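Local structure of beta-hydroxyacid dehydrogenase, 3-hydroxyisobutyrate dehydrogenase (Saccharomonospora xinjiangensis XJ-54, 6GRL) at residues A[111-114]-A[115-118]; A[211-214]-A[215-218]; A[262-265]-A[266-269]. The protein probably reduces imines, with S selectivity and in reductive amination, using NADPH as the likely hydride donor. All blocks are in the same frame, centred on the assembly; numbering follows the deposited sequence.

Overall arrangement
The three contacts come in series along the chain and have helix 181-209 as a common neighbour. Contact 1 opens helix 114-126 in the N-terminal Rossmann-type nucleotide-binding domain, just after strand 105-108 of the central sheet. Contacts 2 and 3 belong to the helical C-terminal domain and flank its far end: contact 2 opens helix 214-225, whereas contact 3 closes helix 251-267. Their centres are 18 Å apart, with nearest atoms about 7 Å apart. Contact 1 lies 40 and 42 Å from them, centre to centre, and helix 181-209, touched by contact 1 near its start and by contacts 2 and 3 near its end, bridges that distance between the two domains.

Contact 1 of 3, residues A[111-114]-A[115-118]; sequences SGSP and SQAR
Gln116 reaches back over Ser113 to grip the backbone just ahead of its own helix. Its CB lies 3.4 Å from Ser113 OG. CG stands beside the backbone N (chi1 -77°), which directs the chain toward the helix start, and CG and then CD each pass 3.3 Å from the same Ser113 OG. Beyond CG the chain is extended and carries the amide past this hydroxyl, until OE1 accepts from Ser113 N at 2.8 Å. NE2 turns to the far side, 4.1 Å from Ser113 OG. The bond to OE1 is almost straight at 171° on the hydrogen, although the donor is tilted 28° from the plane of the amide carbonyl. With Ser113 as N-cap, the arrangement is consistent with a capping box, of which this is the bond from the N-cap N-H to the side chain. Ser113 OG, for its part, stands 3.0 Å from Gln116 N.

Gly112 suits its place because a CB there would press on Gln116 OE1, which already lies 3.4 Å from Gly112 CA. Proline fits the first helical position well: it has no backbone N-H, and that position has no helical acceptor to offer one. The first regular bonds follow, Ala117 N to Ser113 O and Arg118 N to Pro114 O. Arg118 lays one face of its guanidinium over the proline, NH1 being 3.7 Å from Pro114 CB, while its NE makes a salt bridge with Asp178.

The turn joins the loop after strand 105-108 to helix 114-126, and Pro114 packs on Ala183, Val184 and Leu187 of helix 181-209.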
loop_
_atom_site.group_PDB
_atom_site.type_symbol
_atom_site.label_atom_id
_atom_site.label_comp_id
_atom_site.label_asym_id
_atom_site.label_seq_id
_atom_site.Cartn_x
_atom_site.Cartn_y
_atom_site.Cartn_z
ATOM N N SER A 111 -8.825 0.130 4.142
ATOM C CA SER A 111 -8.170 1.254 3.488
ATOM C C SER A 111 -8.428 2.543 4.261
ATOM O O SER A 111 -9.427 2.680 4.973
ATOM C CB SER A 111 -8.667 1.396 2.049
ATOM O OG SER A 111 -10.038 1.754 2.016
ATOM N N GLY A 112 -7.510 3.491 4.126
ATOM C CA GLY A 112 -7.646 4.750 4.828
ATOM C C GLY A 112 -6.349 5.527 4.809
ATOM O O GLY A 112 -5.319 5.063 4.312
ATOM N N SER A 113 -6.421 6.721 5.379
ATOM C CA SER A 113 -5.325 7.674 5.383
ATOM C C SER A 113 -4.416 7.457 6.584
ATOM O O SER A 113 -4.803 6.816 7.568
ATOM C CB SER A 113 -5.877 9.098 5.400
ATOM O OG SER A 113 -6.413 9.415 6.673
ATOM N N PRO A 114 -3.183 7.972 6.526
ATOM C CA PRO A 114 -2.314 7.901 7.711
ATOM C C PRO A 114 -2.895 8.614 8.915
ATOM O O PRO A 114 -2.743 8.137 10.046
ATOM C CB PRO A 114 -1.015 8.562 7.227
ATOM C CG PRO A 114 -1.038 8.395 5.745
ATOM C CD PRO A 114 -2.474 8.495 5.346
ATOM N N SER A 115 -3.563 9.751 8.704
ATOM C CA SER A 115 -4.176 10.460 9.822
ATOM C C SER A 115 -5.291 9.635 10.452
ATOM O O SER A 115 -5.449 9.626 11.679
ATOM C CB SER A 115 -4.706 11.817 9.359
ATOM O OG SER A 115 -5.682 11.665 8.343
ATOM N N GLN A 116 -6.075 8.931 9.631
ATOM C CA GLN A 116 -7.148 8.102 10.170
ATOM C C GLN A 116 -6.593 6.937 10.981
ATOM O O GLN A 116 -7.139 6.593 12.036
ATOM C CB GLN A 116 -8.041 7.600 9.034
ATOM C CG GLN A 116 -9.009 8.654 8.514
ATOM C CD GLN A 116 -9.479 8.384 7.096
ATOM O OE1 GLN A 116 -8.922 7.544 6.389
ATOM N NE2 GLN A 116 -10.514 9.102 6.673
ATOM N N ALA A 117 -5.503 6.326 10.510
ATOM C CA ALA A 117 -4.884 5.240 11.266
ATOM C C ALA A 117 -4.369 5.732 12.613
ATOM O O ALA A 117 -4.508 5.041 13.629
ATOM C CB ALA A 117 -3.750 4.612 10.454
ATOM N N ARG A 118 -3.779 6.931 12.639
ATOM C CA ARG A 118 -3.305 7.496 13.898
ATOM C C ARG A 118 -4.470 7.817 14.826
ATOM O O ARG A 118 -4.371 7.626 16.045
ATOM C CB ARG A 118 -2.461 8.743 13.623
ATOM C CG ARG A 118 -1.226 8.456 12.776
ATOM C CD ARG A 118 -0.402 9.704 12.500
ATOM N NE ARG A 118 0.744 9.396 11.648
ATOM C CZ ARG A 118 0.949 9.911 10.439
ATOM N NH1 ARG A 118 0.091 10.782 9.925
ATOM N NH2 ARG A 118 2.023 9.559 9.746
#

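Contact 2 of 3, residues A[211-214]-A[215-218]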
loop_
_atom_site.group_PDB
_atom_site.type_symbol
_atom_site.label_atom_id
_atom_site.label_comp_id
_atom_site.label_asym_id
_atom_site.label_seq_id
_atom_site.Cartn_x
_atom_site.Cartn_y
_atom_site.Cartn_z
ATOM N N GLY A 211 3.107 6.469 -36.064
ATOM C CA GLY A 211 2.702 5.305 -36.827
ATOM C C GLY A 211 3.147 3.976 -36.266
ATOM O O GLY A 211 3.115 2.974 -36.990
ATOM N N VAL A 212 3.560 3.930 -35.005
ATOM C CA VAL A 212 4.021 2.700 -34.372
ATOM C C VAL A 212 2.830 1.982 -33.755
ATOM O O VAL A 212 1.956 2.609 -33.144
ATOM C CB VAL A 212 5.098 3.003 -33.313
ATOM C CG1 VAL A 212 5.561 1.723 -32.632
ATOM C CG2 VAL A 212 6.273 3.732 -33.945
ATOM N N GLU A 213 2.788 0.662 -33.921
ATOM C CA GLU A 213 1.746 -0.142 -33.295
ATOM C C GLU A 213 1.940 -0.129 -31.783
ATOM O O GLU A 213 3.021 -0.461 -31.287
ATOM C CB GLU A 213 1.781 -1.568 -33.837
ATOM C CG GLU A 213 0.444 -2.279 -33.761
ATOM C CD GLU A 213 0.265 -3.039 -32.465
ATOM O OE1 GLU A 213 1.241 -3.673 -32.009
ATOM O OE2 GLU A 213 -0.846 -2.993 -31.897
ATOM N N VAL A 214 0.892 0.253 -31.050
ATOM C CA VAL A 214 1.045 0.494 -29.619
ATOM C C VAL A 214 1.145 -0.811 -28.839
ATOM O O VAL A 214 1.833 -0.874 -27.812
ATOM C CB VAL A 214 -0.111 1.372 -29.103
ATOM C CG1 VAL A 214 0.027 2.787 -29.638
ATOM C CG2 VAL A 214 -1.453 0.775 -29.498
ATOM N N GLU A 215 0.472 -1.870 -29.297
ATOM C CA GLU A 215 0.466 -3.120 -28.541
ATOM C C GLU A 215 1.857 -3.741 -28.490
ATOM O O GLU A 215 2.324 -4.155 -27.422
ATOM C CB GLU A 215 -0.540 -4.099 -29.146
ATOM C CG GLU A 215 -0.531 -5.466 -28.486
ATOM C CD GLU A 215 -1.590 -6.394 -29.043
ATOM O OE1 GLU A 215 -2.433 -5.930 -29.841
ATOM O OE2 GLU A 215 -1.576 -7.589 -28.683
ATOM N N ALA A 216 2.534 -3.818 -29.637
ATOM C CA ALA A 216 3.890 -4.356 -29.654
ATOM C C ALA A 216 4.857 -3.441 -28.915
ATOM O O ALA A 216 5.765 -3.916 -28.223
ATOM C CB ALA A 216 4.350 -4.578 -31.095
ATOM N N PHE A 217 4.676 -2.124 -29.045
ATOM C CA PHE A 217 5.552 -1.187 -28.349
ATOM C C PHE A 217 5.380 -1.289 -26.839
ATOM O O PHE A 217 6.353 -1.150 -26.089
ATOM C CB PHE A 217 5.281 0.241 -28.823
ATOM C CG PHE A 217 6.050 1.286 -28.066
ATOM C CD1 PHE A 217 7.403 1.476 -28.302
ATOM C CD2 PHE A 217 5.422 2.078 -27.118
ATOM C CE1 PHE A 217 8.113 2.434 -27.607
ATOM C CE2 PHE A 217 6.127 3.041 -26.422
ATOM C CZ PHE A 217 7.476 3.218 -26.665
ATOM N N ALA A 218 4.151 -1.531 -26.376
ATOM C CA ALA A 218 3.915 -1.675 -24.943
ATOM C C ALA A 218 4.680 -2.863 -24.376
ATOM O O ALA A 218 5.203 -2.796 -23.256
ATOM C CB ALA A 218 2.418 -1.820 -24.669
#
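A glutamate N-cap and a hydrophobic staple start helix 214-225, close after the Schellman motif at Gly211 that ends helix 181-209. Glu213 is the cap. Its side chain is longer than those of the usual serine or aspartate caps, and a bend at its second torsion (chi2 -91°) folds the carboxylate back over the first turn. There OE1 accepts from Ala216 N at 2.7 Å, met on its syn side but 33° out of the carboxylate plane. OE2 takes a weak bond from Glu215 N at 3.1 Å. Two amides of the first turn are thus answered, and the positive end of the helix dipole probably steadies the charge. That may also make tolerable the nearness of Glu215, whose side chain runs alongside with OE1 3.9 Å from Glu213 OE2. The backbone takes over with Phe217 N bonding to Glu213 O, and Ala218 N to Val214 O.

The staple pairs the residue before the cap with the fourth of the helix. Phe217 carries its ring onward to Leu204 and Val207 of helix 181-209, and Val212 also rests on Val207; between the two staple residues, Val212 CG1 meets Phe217 CB at 4.1 Å.

Contact 3 of 3, residues A[262-265]-A[266-269]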
loop_
_atom_site.group_PDB
_atom_site.type_symbol
_atom_site.label_atom_id
_atom_site.label_comp_id
_atom_site.label_asym_id
_atom_site.label_seq_id
_atom_site.Cartn_x
_atom_site.Cartn_y
_atom_site.Cartn_z
ATOM N N ILE A 262 11.646 16.862 -25.592
ATOM C CA ILE A 262 10.533 17.807 -25.589
ATOM C C ILE A 262 10.209 18.255 -27.008
ATOM O O ILE A 262 9.038 18.321 -27.402
ATOM C CB ILE A 262 10.857 19.006 -24.679
ATOM C CG1 ILE A 262 11.030 18.550 -23.230
ATOM C CG2 ILE A 262 9.775 20.070 -24.790
ATOM C CD1 ILE A 262 11.815 19.525 -22.376
ATOM N N SER A 263 11.239 18.563 -27.799
ATOM C CA SER A 263 11.009 19.049 -29.156
ATOM C C SER A 263 10.296 18.005 -30.007
ATOM O O SER A 263 9.400 18.338 -30.790
ATOM C CB SER A 263 12.336 19.453 -29.797
ATOM O OG SER A 263 12.145 19.908 -31.125
ATOM N N HIS A 264 10.669 16.731 -29.856
ATOM C CA HIS A 264 10.094 15.691 -30.703
ATOM C C HIS A 264 8.620 15.463 -30.386
ATOM O O HIS A 264 7.776 15.462 -31.290
ATOM C CB HIS A 264 10.887 14.392 -30.555
ATOM C CG HIS A 264 10.218 13.205 -31.177
ATOM N ND1 HIS A 264 9.837 12.098 -30.449
ATOM C CD2 HIS A 264 9.848 12.961 -32.456
ATOM C CE1 HIS A 264 9.271 11.218 -31.256
ATOM N NE2 HIS A 264 9.264 11.718 -32.479
ATOM N N ARG A 265 8.286 15.268 -29.107
ATOM C CA ARG A 265 6.899 14.975 -28.761
ATOM C C ARG A 265 5.999 16.183 -29.000
ATOM O O ARG A 265 4.846 16.030 -29.418
ATOM C CB ARG A 265 6.798 14.494 -27.311
ATOM C CG ARG A 265 7.188 15.513 -26.255
ATOM C CD ARG A 265 7.513 14.821 -24.939
ATOM N NE ARG A 265 6.324 14.296 -24.272
ATOM C CZ ARG A 265 6.237 13.077 -23.745
ATOM N NH1 ARG A 265 5.118 12.685 -23.149
ATOM N NH2 ARG A 265 7.268 12.247 -23.821
ATOM N N GLU A 266 6.512 17.393 -28.761
ATOM C CA GLU A 266 5.701 18.583 -28.995
ATOM C C GLU A 266 5.488 18.835 -30.482
ATOM O O GLU A 266 4.461 19.403 -30.871
ATOM C CB GLU A 266 6.342 19.799 -28.324
ATOM C CG GLU A 266 6.139 19.829 -26.816
ATOM C CD GLU A 266 6.619 21.118 -26.177
ATOM O OE1 GLU A 266 7.348 21.883 -26.844
ATOM O OE2 GLU A 266 6.264 21.363 -25.005
ATOM N N SER A 267 6.434 18.414 -31.327
ATOM C CA SER A 267 6.236 18.502 -32.770
ATOM C C SER A 267 5.137 17.563 -33.251
ATOM O O SER A 267 4.619 17.750 -34.356
ATOM C CB SER A 267 7.541 18.196 -33.506
ATOM O OG SER A 267 7.860 16.817 -33.434
ATOM N N LEU A 268 4.781 16.563 -32.448
ATOM C CA LEU A 268 3.683 15.655 -32.747
ATOM C C LEU A 268 2.380 16.076 -32.082
ATOM O O LEU A 268 1.359 15.410 -32.274
ATOM C CB LEU A 268 4.044 14.233 -32.308
ATOM C CG LEU A 268 5.289 13.608 -32.940
ATOM C CD1 LEU A 268 5.721 12.384 -32.150
ATOM C CD2 LEU A 268 5.031 13.244 -34.393
ATOM N N GLY A 269 2.392 17.159 -31.309
ATOM C CA GLY A 269 1.210 17.594 -30.597
ATOM C C GLY A 269 0.950 16.873 -29.295
ATOM O O GLY A 269 -0.161 16.974 -28.762
#
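Leu268 lays a methyl over the imidazole of His264, one turn earlier on the helix. The two side chains cross at a slant, and CD1 sits 4.0 Å from the centroid of the His264 ring, 29° off its normal, a CH-pi contact. Leu268 CG stands opposite its own carbonyl carbon (chi1 -59°), which swings the isobutyl group back toward the ring. His264 NE2 is hydrogen-bonded to Glu210, which orients the ring from outside.

Ile262 and Glu266 instead run side by side, with Ile262 CG2 3.6 Å from Glu266 CD. The carboxylate carbon leans on this methyl, while the extended chain takes OE2 to a salt bridge with Arg276 of helix 273-287. Were Glu266 an alanine, Arg276 would probably lose this acidic mate and Ile262 CG2 the carboxylate that lies against it.

The pairs belong to the C-terminal end of helix 251-267, which closes in a Schellman motif at Gly269, where positive phi fits a residue without CB. Gly269 N gives one of the motif's bonds, to Glu266 O. Leu268 N bonds separately to Arg265 O at 3.1 Å, a 3-10-like link, its donor well above the carbonyl plane. Ser267 OG turns back along the helix to His264 O at 2.5 Å, a short and doubtful length. Arg265, bent at its third torsion, packs against His202 and Val206 of helix 181-209, and its NH1 makes a salt bridge with Glu271.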